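PDB 3ISM: CG4930 from Drosophila melanogaster, which inhibits the nuclease EndoG by binding directly to it. Local coordinates for residues Y25-V30 / A64-V69; K34-L39 / E93-D98; P153-Y158 / A165-S170; K258-G263 / D301-K306; S294-L299 / L321-A326. The protein carries 1 engineered substitution. One frame throughout, in Å; residues are numbered along the deposited sequence.

Contact 1. Residues Y25-V30 / A64-V69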
# COMPACT_ATOMS: atom_id res chain seq x y z
N TYR C 25 5.26 -42.41 4.86
CA TYR C 25 5.02 -41.45 5.92
C TYR C 25 5.13 -42.16 7.25
O TYR C 25 4.14 -42.38 7.93
CB TYR C 25 3.64 -40.81 5.77
CG TYR C 25 3.49 -39.96 4.54
CD1 TYR C 25 3.53 -38.57 4.62
CD2 TYR C 25 3.31 -40.54 3.28
CE1 TYR C 25 3.39 -37.78 3.49
CE2 TYR C 25 3.19 -39.76 2.15
CZ TYR C 25 3.22 -38.39 2.26
OH TYR C 25 3.08 -37.62 1.13
N THR C 26 6.36 -42.52 7.60
CA THR C 26 6.64 -43.31 8.78
C THR C 26 6.65 -42.46 10.05
O THR C 26 7.42 -41.51 10.16
CB THR C 26 7.99 -44.01 8.62
OG1 THR C 26 7.99 -44.75 7.40
CG2 THR C 26 8.26 -44.95 9.79
N ILE C 27 5.79 -42.82 10.99
CA ILE C 27 5.86 -42.23 12.32
C ILE C 27 6.15 -43.35 13.32
O ILE C 27 5.29 -44.18 13.59
CB ILE C 27 4.57 -41.45 12.68
CG1 ILE C 27 4.36 -40.28 11.70
CG2 ILE C 27 4.63 -40.96 14.13
CD1 ILE C 27 3.03 -39.53 11.88
N GLY C 28 7.37 -43.37 13.84
CA GLY C 28 7.77 -44.40 14.81
C GLY C 28 7.21 -44.12 16.20
O GLY C 28 6.83 -42.98 16.52
N LEU C 29 7.18 -45.15 17.03
CA LEU C 29 6.69 -45.03 18.40
C LEU C 29 7.76 -44.52 19.38
O LEU C 29 7.47 -44.35 20.57
CB LEU C 29 6.14 -46.38 18.90
CG LEU C 29 5.14 -47.14 18.02
CD1 LEU C 29 5.00 -48.58 18.49
CD2 LEU C 29 3.79 -46.46 17.99
N VAL C 30 8.98 -44.31 18.88
CA VAL C 30 10.10 -43.87 19.72
C VAL C 30 10.00 -42.37 20.03
O VAL C 30 9.95 -41.99 21.20
CB VAL C 30 11.49 -44.26 19.09
CG1 VAL C 30 12.64 -43.66 19.89
CG2 VAL C 30 11.65 -45.78 19.00
N ALA C 64 -3.04 -39.17 8.46
CA ALA C 64 -3.51 -40.56 8.57
C ALA C 64 -2.50 -41.40 9.34
O ALA C 64 -2.88 -42.27 10.15
CB ALA C 64 -3.79 -41.17 7.18
N ALA C 65 -1.22 -41.15 9.11
CA ALA C 65 -0.18 -41.84 9.86
C ALA C 65 -0.19 -41.43 11.35
O ALA C 65 0.01 -42.27 12.25
CB ALA C 65 1.19 -41.55 9.24
N ALA C 66 -0.44 -40.15 11.61
CA ALA C 66 -0.55 -39.66 12.98
C ALA C 66 -1.72 -40.30 13.71
O ALA C 66 -1.57 -40.74 14.83
CB ALA C 66 -0.64 -38.14 13.01
N ARG C 67 -2.88 -40.37 13.06
CA ARG C 67 -4.07 -40.99 13.66
C ARG C 67 -3.88 -42.47 14.00
O ARG C 67 -4.37 -42.94 15.03
CB ARG C 67 -5.30 -40.84 12.76
CG ARG C 67 -5.79 -39.42 12.65
CD ARG C 67 -7.13 -39.33 11.94
NE ARG C 67 -7.12 -39.92 10.61
CZ ARG C 67 -6.86 -39.24 9.50
NH1 ARG C 67 -6.58 -37.94 9.58
NH2 ARG C 67 -6.88 -39.85 8.32
N ASP C 68 -3.19 -43.19 13.12
CA ASP C 68 -2.89 -44.62 13.31
C ASP C 68 -2.07 -44.85 14.57
O ASP C 68 -2.40 -45.68 15.41
CB ASP C 68 -2.13 -45.16 12.10
CG ASP C 68 -1.67 -46.61 12.28
OD1 ASP C 68 -2.49 -47.46 12.68
OD2 ASP C 68 -0.47 -46.90 12.02
N VAL C 69 -0.98 -44.09 14.69
CA VAL C 69 -0.05 -44.17 15.80
C VAL C 69 -0.69 -43.76 17.14
O VAL C 69 -0.46 -44.41 18.16
CB VAL C 69 1.23 -43.35 15.47
CG1 VAL C 69 2.02 -43.03 16.71
CG2 VAL C 69 2.10 -44.13 14.51
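I27 reaches from the loop 25-30 onto one side of the helix 64-69, and the end of its side chain does most of the touching. Its CD1 lies 3.5 Å from the backbone N of A66 and 3.8 Å from CB of A65. The small methyl side chains of A65 and A66 leave the helix backbone within reach of the isoleucine. One turn further on, V69 fills the same side: its CG2 packs 4.1 Å from CB of I27 and rests against the carbonyl O of I27 at 3.3 Å. The other branch, CG1, passes CD2 of L29 at 4.1 Å, the two side chains running in opposite directions. At the other end of the loop segment, CB of A65 sits 3.3 Å from the carbonyl O of Y25. The chi2 of I27 is extended (174°), which carries CD1 to the backbone at A65 and A66 while CG2 stays near V69. No hydrogen bond joins the two segments, as suits a contact of aliphatic groups.

Polar ties further out hold the loop in place: the backbone N of G28 is bound by D35, the carbonyl of L29 by K87, and the ring of Y25 meets R43 in a cation-pi contact. I27 also touches Y36 and L39 of helix 32-43. This is the hydrophobic packing of an irregular segment that leads into helix 32-43 and lies on that helix and helix 52-75 of an all-helical domain.

Contact 2. Residues K34-L39 / E93-D98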
# COMPACT_ATOMS: atom_id res chain seq x y z
N LYS C 34 8.21 -35.88 16.96
CA LYS C 34 9.33 -35.46 16.09
C LYS C 34 9.23 -35.99 14.66
O LYS C 34 9.38 -35.24 13.70
CB LYS C 34 10.68 -35.81 16.74
CG LYS C 34 11.87 -35.88 15.77
CD LYS C 34 13.12 -36.43 16.46
CE LYS C 34 14.18 -36.83 15.44
NZ LYS C 34 15.53 -36.97 16.07
N ASP C 35 8.97 -37.29 14.51
CA ASP C 35 8.71 -37.89 13.18
C ASP C 35 7.57 -37.17 12.46
O ASP C 35 7.66 -36.89 11.26
CB ASP C 35 8.37 -39.38 13.31
CG ASP C 35 9.55 -40.22 13.77
OD1 ASP C 35 10.70 -39.73 13.77
OD2 ASP C 35 9.32 -41.39 14.13
N TYR C 36 6.51 -36.86 13.20
CA TYR C 36 5.34 -36.16 12.67
C TYR C 36 5.71 -34.75 12.19
O TYR C 36 5.38 -34.38 11.07
CB TYR C 36 4.19 -36.10 13.70
CG TYR C 36 3.07 -35.17 13.25
CD1 TYR C 36 2.12 -35.60 12.34
CD2 TYR C 36 3.01 -33.85 13.70
CE1 TYR C 36 1.10 -34.74 11.90
CE2 TYR C 36 2.00 -32.99 13.27
CZ TYR C 36 1.05 -33.44 12.37
OH TYR C 36 0.06 -32.60 11.92
N GLN C 37 6.40 -34.00 13.04
CA GLN C 37 6.85 -32.65 12.74
C GLN C 37 7.79 -32.58 11.53
O GLN C 37 7.78 -31.59 10.80
CB GLN C 37 7.52 -32.00 13.97
CG GLN C 37 6.52 -31.56 15.06
CD GLN C 37 7.19 -31.00 16.32
OE1 GLN C 37 8.20 -31.52 16.79
NE2 GLN C 37 6.61 -29.94 16.88
N LYS C 38 8.59 -33.63 11.31
CA LYS C 38 9.55 -33.63 10.20
C LYS C 38 8.82 -33.78 8.88
O LYS C 38 9.18 -33.14 7.89
CB LYS C 38 10.61 -34.72 10.36
CG LYS C 38 11.80 -34.59 9.39
CD LYS C 38 12.70 -35.83 9.42
CE LYS C 38 13.65 -35.86 8.23
NZ LYS C 38 14.51 -37.08 8.23
N LEU C 39 7.79 -34.63 8.87
CA LEU C 39 6.95 -34.82 7.70
C LEU C 39 6.19 -33.54 7.30
O LEU C 39 6.18 -33.17 6.13
CB LEU C 39 5.97 -35.97 7.93
CG LEU C 39 6.56 -37.37 8.13
CD1 LEU C 39 5.48 -38.31 8.65
CD2 LEU C 39 7.21 -37.89 6.83
N GLU C 93 -2.19 -33.38 20.24
CA GLU C 93 -2.15 -31.93 20.33
C GLU C 93 -1.48 -31.27 19.12
O GLU C 93 -2.04 -30.36 18.52
CB GLU C 93 -1.43 -31.52 21.61
CG GLU C 93 -1.60 -30.07 21.94
CD GLU C 93 -1.67 -29.83 23.45
OE1 GLU C 93 -1.13 -30.64 24.25
OE2 GLU C 93 -2.29 -28.80 23.82
N GLU C 94 -0.28 -31.72 18.77
CA GLU C 94 0.42 -31.22 17.58
C GLU C 94 -0.38 -31.47 16.31
O GLU C 94 -0.56 -30.56 15.49
CB GLU C 94 1.80 -31.87 17.46
CG GLU C 94 2.67 -31.33 16.33
CD GLU C 94 3.23 -29.94 16.61
OE1 GLU C 94 3.41 -29.58 17.79
OE2 GLU C 94 3.50 -29.21 15.63
N TYR C 95 -0.88 -32.69 16.15
CA TYR C 95 -1.66 -33.02 14.96
C TYR C 95 -2.93 -32.15 14.84
O TYR C 95 -3.17 -31.56 13.76
CB TYR C 95 -1.95 -34.52 14.85
CG TYR C 95 -3.11 -34.85 13.94
CD1 TYR C 95 -3.18 -34.35 12.65
CD2 TYR C 95 -4.15 -35.67 14.39
CE1 TYR C 95 -4.27 -34.63 11.83
CE2 TYR C 95 -5.22 -35.96 13.56
CZ TYR C 95 -5.27 -35.44 12.29
OH TYR C 95 -6.31 -35.73 11.46
N ARG C 96 -3.70 -32.03 15.92
CA ARG C 96 -4.89 -31.17 15.94
C ARG C 96 -4.60 -29.71 15.54
O ARG C 96 -5.39 -29.07 14.84
CB ARG C 96 -5.53 -31.18 17.34
CG ARG C 96 -6.84 -30.40 17.41
CD ARG C 96 -7.46 -30.48 18.79
NE ARG C 96 -8.85 -30.02 18.79
CZ ARG C 96 -9.20 -28.73 18.82
NH1 ARG C 96 -8.27 -27.78 18.89
NH2 ARG C 96 -10.48 -28.40 18.82
N GLY C 97 -3.47 -29.18 16.01
CA GLY C 97 -3.06 -27.81 15.71
C GLY C 97 -2.90 -27.60 14.22
O GLY C 97 -3.25 -26.55 13.70
N ASP C 98 -2.36 -28.60 13.54
CA ASP C 98 -2.25 -28.56 12.08
C ASP C 98 -3.59 -28.78 11.40
O ASP C 98 -3.91 -28.10 10.42
CB ASP C 98 -1.23 -29.59 11.60
CG ASP C 98 0.18 -29.20 11.94
OD1 ASP C 98 0.45 -27.99 11.98
OD2 ASP C 98 1.02 -30.08 12.19
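Y36 stretches from the helix 34-39 to the helix 93-98 and ends in a hydrogen bond, its OH giving the proton to OD2 of D98 at 2.7 Å. The aspartate receives it on the anti lone pair, and its carboxylate lies nearly coplanar with the ring, the planes 30° apart. With chi1 at 170° the ring swings away from its own backbone N and bridges the two helices, whose axes are 10.7 Å apart. This is the tight part. CG of E94 packs 3.5 Å from CE2 of the tyrosine, while the Y36 hydroxyl lies in the plane of the Y95 ring, at its edge, 3.8 Å from CD1 of Y95. A tyrosine suits the place because its ring packs in a buried position while its hydroxyl still finds a polar partner.

The two segments run almost parallel, at 22°, as first and third of the successive helices 32-43, 52-75 and 81-102 in a domain resembling the Ku C-terminal domain; F59 and T62 of the middle helix also touch Y36.

The contact loosens at Q37, which is exposed to solvent. Its side chain crosses that of E94 at about a right angle, NE2 of Q37 standing 3.3 Å from OE1 of E94. E94 itself faces another chain, its OE2 forming a salt bridge with R94 of the chain of CG8862. D98 divides its oxygens likewise: OD2 takes the Y36 hydroxyl, and OD1 takes R93 of the chain of CG8862.

Contact 3. Residues P153-Y158 / A165-S170; sequences PPLEFY and APFAAS
Torsions of F167 and L155 bring the apolar groups together. F167 holds its CG between its own backbone N and carbonyl carbon (chi1 58°), which folds the ring back under A165 so that CB of A165 sits 3.5 Å above the ring plane, over its centre. L155 has CG anti to the backbone N (-162°), and its CD1 reaches across to CE2 of F167 and to CB of A168, 3.8 Å from each. Y158 sets its ring at a right angle to that of F167, with CE1 of Y158 approaching CE1 of F167 to 3.8 Å.

A165 touches both rings: its CB, over the F167 face, is also 3.7 Å from CD1 of Y158. A small methyl suits such a place. A type I beta turn from A165 to A168 carries the chain into helix 168-173, while P154, the centre of an inverse gamma turn, bends the other segment and puts its CD 4.1 Å from CZ of F167. The two segments, six residues apart in the chain, fold back on each other in the loop region between helices 124-132 and 168-173; W140 meets the F167 ring from outside the two segments.

No direct hydrogen bond crosses. Instead one water joins the backbones, donating to O of L155 at 2.7 Å and accepting from N of A165 at 3.0 Å. The polar end of Y158 is bound outside, its OH to the backbone N of G137. Within the helix start, OG of S170 donates to O of F167, and R142 also bonds that hydroxyl.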
# COMPACT_ATOMS: atom_id res chain seq x y z
N PRO C 153 -21.15 -24.85 17.90
CA PRO C 153 -20.02 -25.29 18.74
C PRO C 153 -20.17 -26.76 19.15
O PRO C 153 -21.30 -27.22 19.33
CB PRO C 153 -20.09 -24.38 19.96
CG PRO C 153 -21.48 -23.81 19.96
CD PRO C 153 -21.94 -23.78 18.55
N PRO C 154 -19.04 -27.49 19.28
CA PRO C 154 -19.05 -28.93 19.56
C PRO C 154 -19.18 -29.22 21.06
O PRO C 154 -18.35 -29.91 21.63
CB PRO C 154 -17.71 -29.39 19.02
CG PRO C 154 -16.82 -28.21 19.20
CD PRO C 154 -17.66 -26.99 19.13
N LEU C 155 -20.23 -28.70 21.66
CA LEU C 155 -20.48 -28.79 23.09
C LEU C 155 -20.80 -30.21 23.50
O LEU C 155 -20.36 -30.70 24.55
CB LEU C 155 -21.69 -27.92 23.41
CG LEU C 155 -21.89 -27.52 24.87
CD1 LEU C 155 -21.19 -26.18 25.12
CD2 LEU C 155 -23.38 -27.40 25.17
N GLU C 156 -21.58 -30.87 22.65
CA GLU C 156 -22.15 -32.19 22.86
C GLU C 156 -21.09 -33.29 22.88
O GLU C 156 -21.25 -34.33 23.53
CB GLU C 156 -23.18 -32.47 21.75
CG GLU C 156 -24.30 -31.40 21.61
CD GLU C 156 -23.87 -30.07 20.95
OE1 GLU C 156 -22.73 -29.95 20.44
OE2 GLU C 156 -24.69 -29.13 20.95
N PHE C 157 -20.02 -33.05 22.13
CA PHE C 157 -18.89 -33.98 22.07
C PHE C 157 -18.39 -34.30 23.49
O PHE C 157 -18.07 -35.44 23.81
CB PHE C 157 -17.74 -33.39 21.24
CG PHE C 157 -16.44 -34.19 21.33
CD1 PHE C 157 -16.19 -35.24 20.46
CD2 PHE C 157 -15.47 -33.87 22.27
CE1 PHE C 157 -15.01 -35.97 20.54
CE2 PHE C 157 -14.29 -34.60 22.37
CZ PHE C 157 -14.06 -35.65 21.49
N TYR C 158 -18.36 -33.26 24.32
CA TYR C 158 -17.71 -33.30 25.62
C TYR C 158 -18.63 -33.77 26.75
O TYR C 158 -18.16 -34.05 27.85
CB TYR C 158 -17.17 -31.90 25.95
CG TYR C 158 -16.01 -31.43 25.07
CD1 TYR C 158 -16.23 -30.59 23.98
CD2 TYR C 158 -14.70 -31.80 25.36
CE1 TYR C 158 -15.17 -30.14 23.18
CE2 TYR C 158 -13.64 -31.36 24.58
CZ TYR C 158 -13.87 -30.53 23.50
OH TYR C 158 -12.80 -30.12 22.74
N ALA C 165 -17.98 -29.37 28.27
CA ALA C 165 -16.98 -28.59 27.57
C ALA C 165 -16.45 -27.49 28.50
O ALA C 165 -17.24 -26.83 29.17
CB ALA C 165 -17.58 -27.99 26.32
N PRO C 166 -15.11 -27.31 28.57
CA PRO C 166 -14.54 -26.24 29.40
C PRO C 166 -15.02 -24.86 28.97
O PRO C 166 -15.08 -23.94 29.80
CB PRO C 166 -13.03 -26.35 29.15
CG PRO C 166 -12.84 -27.73 28.67
CD PRO C 166 -14.06 -28.09 27.90
N PHE C 167 -15.39 -24.73 27.69
CA PHE C 167 -15.95 -23.49 27.17
C PHE C 167 -17.47 -23.35 27.31
O PHE C 167 -18.05 -22.35 26.85
CB PHE C 167 -15.56 -23.32 25.71
CG PHE C 167 -16.01 -24.44 24.82
CD1 PHE C 167 -15.11 -25.38 24.37
CD2 PHE C 167 -17.34 -24.55 24.41
CE1 PHE C 167 -15.52 -26.42 23.54
CE2 PHE C 167 -17.75 -25.58 23.58
CZ PHE C 167 -16.84 -26.51 23.14
N ALA C 168 -18.12 -24.33 27.92
CA ALA C 168 -19.59 -24.31 28.01
C ALA C 168 -20.13 -23.04 28.67
O ALA C 168 -21.06 -22.42 28.15
CB ALA C 168 -20.12 -25.55 28.72
N ALA C 169 -19.53 -22.66 29.81
CA ALA C 169 -19.96 -21.46 30.54
C ALA C 169 -19.83 -20.19 29.71
O ALA C 169 -20.71 -19.33 29.77
CB ALA C 169 -19.20 -21.33 31.86
N SER C 170 -18.74 -20.10 28.94
CA SER C 170 -18.49 -18.96 28.04
C SER C 170 -19.57 -18.80 26.97
O SER C 170 -19.96 -17.67 26.67
CB SER C 170 -17.10 -19.05 27.38
OG SER C 170 -17.07 -19.96 26.28
O HOH W 1 -20.64 -30.07 27.11

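Contact 4. Residues K258-G263 / D301-K306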
# COMPACT_ATOMS: atom_id res chain seq x y z
N LYS C 258 11.83 50.86 1.20
CA LYS C 258 11.62 52.05 2.03
C LYS C 258 12.68 52.15 3.13
O LYS C 258 13.35 53.18 3.26
CB LYS C 258 10.22 52.07 2.65
CG LYS C 258 9.26 53.10 2.05
CD LYS C 258 8.39 52.52 0.95
CE LYS C 258 7.39 53.56 0.45
NZ LYS C 258 6.32 52.93 -0.38
N LEU C 259 12.82 51.07 3.91
CA LEU C 259 13.78 50.99 5.02
C LEU C 259 15.20 51.41 4.62
O LEU C 259 15.92 52.05 5.40
CB LEU C 259 13.82 49.56 5.58
CG LEU C 259 12.69 49.11 6.51
CD1 LEU C 259 12.45 47.60 6.39
CD2 LEU C 259 12.97 49.51 7.95
N LEU C 260 15.58 51.04 3.40
CA LEU C 260 16.93 51.25 2.90
C LEU C 260 17.10 52.55 2.10
O LEU C 260 18.19 53.12 2.06
CB LEU C 260 17.35 50.06 2.04
CG LEU C 260 17.57 48.69 2.68
CD1 LEU C 260 17.82 47.68 1.60
CD2 LEU C 260 18.72 48.71 3.68
N PHE C 261 16.03 53.02 1.46
CA PHE C 261 16.15 54.11 0.49
C PHE C 261 15.23 55.32 0.68
O PHE C 261 15.09 56.14 -0.23
CB PHE C 261 16.04 53.57 -0.95
CG PHE C 261 16.94 52.40 -1.23
CD1 PHE C 261 18.32 52.55 -1.22
CD2 PHE C 261 16.40 51.15 -1.50
CE1 PHE C 261 19.16 51.47 -1.48
CE2 PHE C 261 17.23 50.06 -1.76
CZ PHE C 261 18.61 50.22 -1.75
N ASP C 262 14.62 55.46 1.86
CA ASP C 262 13.87 56.68 2.20
C ASP C 262 14.84 57.84 2.43
O ASP C 262 14.50 59.00 2.23
CB ASP C 262 12.98 56.47 3.44
CG ASP C 262 11.66 55.77 3.11
OD1 ASP C 262 11.16 55.93 1.98
OD2 ASP C 262 11.13 55.07 4.00
N GLY C 263 16.05 57.49 2.86
CA GLY C 263 17.16 58.42 3.02
C GLY C 263 18.42 57.60 3.18
O GLY C 263 18.66 56.65 2.42
N ASP C 301 21.98 46.32 -6.96
CA ASP C 301 22.44 47.46 -7.77
C ASP C 301 22.12 48.80 -7.11
O ASP C 301 22.90 49.76 -7.22
CB ASP C 301 21.83 47.41 -9.18
CG ASP C 301 22.36 46.24 -10.01
OD1 ASP C 301 23.20 45.45 -9.50
OD2 ASP C 301 21.93 46.11 -11.17
N GLU C 302 20.98 48.87 -6.42
CA GLU C 302 20.60 50.07 -5.68
C GLU C 302 21.37 50.20 -4.36
O GLU C 302 21.66 51.32 -3.92
CB GLU C 302 19.08 50.10 -5.45
CG GLU C 302 18.51 51.49 -5.15
CD GLU C 302 18.90 52.54 -6.18
OE1 GLU C 302 18.86 52.25 -7.39
OE2 GLU C 302 19.24 53.68 -5.77
N VAL C 303 21.69 49.07 -3.73
CA VAL C 303 22.53 49.05 -2.53
C VAL C 303 23.92 49.61 -2.86
O VAL C 303 24.49 50.41 -2.11
CB VAL C 303 22.63 47.61 -1.92
CG1 VAL C 303 23.84 47.47 -1.01
CG2 VAL C 303 21.36 47.27 -1.15
N LEU C 304 24.45 49.19 -4.02
CA LEU C 304 25.76 49.63 -4.50
C LEU C 304 25.78 51.05 -5.08
O LEU C 304 26.82 51.72 -5.06
CB LEU C 304 26.30 48.62 -5.51
CG LEU C 304 26.53 47.20 -4.99
CD1 LEU C 304 26.83 46.24 -6.13
CD2 LEU C 304 27.62 47.12 -3.92
N THR C 305 24.65 51.53 -5.61
CA THR C 305 24.59 52.92 -6.09
C THR C 305 24.51 53.90 -4.90
O THR C 305 25.15 54.95 -4.91
CB THR C 305 23.43 53.16 -7.10
OG1 THR C 305 23.47 52.16 -8.12
CG2 THR C 305 23.55 54.54 -7.76
N LYS C 306 23.76 53.52 -3.87
CA LYS C 306 23.63 54.33 -2.66
C LYS C 306 24.81 54.16 -1.69
O LYS C 306 24.85 54.80 -0.63
CB LYS C 306 22.32 54.00 -1.93
CG LYS C 306 21.07 54.47 -2.66
CD LYS C 306 20.62 55.83 -2.16
CE LYS C 306 19.57 56.44 -3.08
NZ LYS C 306 20.20 57.08 -4.28
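F261 and E302 make the main contact, a CH-pi interaction: CG of the glutamate stands 3.7 Å from the ring centroid of F261, 16° off the ring normal and so over the face. E302 is bent at chi2 (53°), which lays its methylene against the ring and turns the carboxylate steeply, 83° from the ring plane. A glutamate suits this edge of the contact because its aliphatic part can pack while its charged end remains apart. On the ring's opposite face lies CB of L260, so the phenylalanine is sandwiched.

Apolar packing comes next. CZ of F261 meets CG2 of V303 at 4.1 Å, and the aliphatic part of K306 crosses the ring obliquely, its CG 3.7 Å from CD1 of F261. L260 approaches V303 more loosely. These side chains join helix 238-261 to helix 290-305 in an all-helical bundle, where L299 and L308 also touch the phenylalanine and F311 of helix 309-317 touches L260 and V303.

No hydrogen bond or salt bridge crosses between the segments; the polar pairs lie within 301-306. K306 NZ and E302 OE2 form a long salt bridge at 3.8 Å, while the aliphatic parts of both residues touch F261. OG1 of T305 donates back to O of D301, one turn earlier, at 2.6 Å, and the backbone N of T305 reaches that same oxygen from the opposite face of its plane.

Contact 5. Residues S294-L299 / L321-A326; sequences SWIFNL and LGPSCA
I296 lies against the loop backbone at L321 and G322, its CG1 3.3 Å from the carbonyl O of L321 and its CD1 3.6 Å from the same atom. The other branch, CG2, turns to P323, 3.9 Å from its N and 4.0 Å from its CD. The isoleucine's first torsion (chi1 -157°) sends CG1 away from the backbone N and leaves CG2 between N and the carbonyl carbon, so that one branch meets O of L321 and the other P323. A beta-branched residue suits this place, since it offers one arm to each of two successive stretches of loop.

Next along the helix, F297 adds a second contact with the proline: its CE2 is 3.7 Å from CG of P323, the two side chains crossing at about a right angle. The puckered proline ring offers CD to I296 and CG to F297. G322, without a side chain, suits the tight place beside the proline ring.

No hydrogen bond crosses the two segments, yet the loop backbone is bonded from outside: O of L321 by Y292, N of G322 by Y343, O of G322 by K281, and N of S324 by N293. F342 meets the F297 ring edge-to-face. At the far end the carbonyl of A326 receives a hydrogen bond from R134 of the chain of CG8862. The contact is a proline-containing loop packed on a helix of an all-helical domain, with the loop's end at the interface with CG8862.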
# COMPACT_ATOMS: atom_id res chain seq x y z
N SER C 294 14.89 37.79 -9.94
CA SER C 294 14.98 38.95 -10.81
C SER C 294 15.22 40.21 -9.97
O SER C 294 16.15 40.98 -10.24
CB SER C 294 13.70 39.09 -11.64
OG SER C 294 13.22 37.80 -12.00
N TRP C 295 14.38 40.40 -8.95
CA TRP C 295 14.35 41.63 -8.14
C TRP C 295 15.58 41.80 -7.26
O TRP C 295 16.04 42.92 -7.04
CB TRP C 295 13.08 41.66 -7.29
CG TRP C 295 13.01 42.72 -6.20
CD1 TRP C 295 12.56 44.00 -6.32
CD2 TRP C 295 13.37 42.55 -4.82
NE1 TRP C 295 12.62 44.65 -5.11
CE2 TRP C 295 13.12 43.79 -4.17
CE3 TRP C 295 13.88 41.49 -4.06
CZ2 TRP C 295 13.36 43.98 -2.80
CZ3 TRP C 295 14.12 41.68 -2.71
CH2 TRP C 295 13.86 42.92 -2.09
N ILE C 296 16.12 40.69 -6.74
CA ILE C 296 17.26 40.77 -5.82
C ILE C 296 18.49 41.44 -6.47
O ILE C 296 19.27 42.13 -5.80
CB ILE C 296 17.59 39.40 -5.13
CG1 ILE C 296 18.35 39.59 -3.81
CG2 ILE C 296 18.30 38.41 -6.08
CD1 ILE C 296 17.59 40.32 -2.75
N PHE C 297 18.61 41.28 -7.79
CA PHE C 297 19.62 41.95 -8.60
C PHE C 297 19.41 43.46 -8.65
O PHE C 297 20.38 44.23 -8.60
CB PHE C 297 19.62 41.40 -10.02
CG PHE C 297 20.47 40.19 -10.21
CD1 PHE C 297 21.82 40.31 -10.51
CD2 PHE C 297 19.92 38.91 -10.10
CE1 PHE C 297 22.62 39.18 -10.69
CE2 PHE C 297 20.71 37.78 -10.28
CZ PHE C 297 22.06 37.91 -10.58
N ASN C 298 18.14 43.87 -8.76
CA ASN C 298 17.77 45.29 -8.71
C ASN C 298 18.10 45.92 -7.36
O ASN C 298 18.62 47.04 -7.30
CB ASN C 298 16.28 45.48 -9.02
CG ASN C 298 15.89 45.00 -10.41
OD1 ASN C 298 14.90 44.28 -10.57
ND2 ASN C 298 16.66 45.39 -11.42
N LEU C 299 17.80 45.20 -6.28
CA LEU C 299 18.11 45.67 -4.93
C LEU C 299 19.61 45.81 -4.70
O LEU C 299 20.05 46.83 -4.16
CB LEU C 299 17.48 44.77 -3.86
CG LEU C 299 17.83 45.08 -2.40
CD1 LEU C 299 17.35 46.46 -1.99
CD2 LEU C 299 17.26 44.03 -1.46
N LEU C 321 22.03 36.25 0.81
CA LEU C 321 20.69 36.72 0.46
C LEU C 321 20.52 36.95 -1.04
O LEU C 321 19.63 37.68 -1.48
CB LEU C 321 20.29 37.95 1.28
CG LEU C 321 20.25 37.67 2.80
CD1 LEU C 321 19.73 38.88 3.57
CD2 LEU C 321 19.42 36.40 3.12
N GLY C 322 21.37 36.29 -1.81
CA GLY C 322 21.31 36.35 -3.26
C GLY C 322 20.23 35.47 -3.82
O GLY C 322 19.33 35.04 -3.09
N PRO C 323 20.29 35.20 -5.14
CA PRO C 323 19.35 34.33 -5.82
C PRO C 323 19.15 33.01 -5.09
O PRO C 323 20.09 32.48 -4.48
CB PRO C 323 20.02 34.09 -7.18
CG PRO C 323 20.77 35.35 -7.43
CD PRO C 323 21.29 35.75 -6.07
N SER C 324 17.92 32.50 -5.11
CA SER C 324 17.62 31.19 -4.52
C SER C 324 18.29 30.09 -5.34
O SER C 324 18.38 30.20 -6.57
CB SER C 324 16.12 30.96 -4.48
OG SER C 324 15.81 29.79 -3.75
N CYS C 325 18.76 29.03 -4.66
CA CYS C 325 19.45 27.93 -5.33
C CYS C 325 19.33 26.59 -4.58
O CYS C 325 18.59 26.49 -3.59
CB CYS C 325 20.92 28.29 -5.61
SG CYS C 325 21.97 28.34 -4.18
N ALA C 326 20.03 25.56 -5.08
CA ALA C 326 19.96 24.20 -4.52
C ALA C 326 20.42 24.12 -3.07
O ALA C 326 20.24 23.11 -2.40
CB ALA C 326 20.75 23.20 -5.37

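How the contacts relate
Contacts 1 and 2 adjoin, their centres about 10 Å apart, and a probable hydrogen bond between R67 NH1 and Y95 OH, at 2.9 Å, ties them together. Contact 3 lies in the same half of the chain, about 25 Å from contact 2 between centres. Contacts 4 and 5 belong to the other half, about 16 Å apart between centres, and both use helix 290-305; F261 CE2 and L299 CD1 join them at 3.6 Å. The halves are far apart: about 74 Å separates the centres of contacts 2 and 5. Both of these include residues bonded to the chain of CG8862, D98 and E94 in contact 2 and A326 in contact 5.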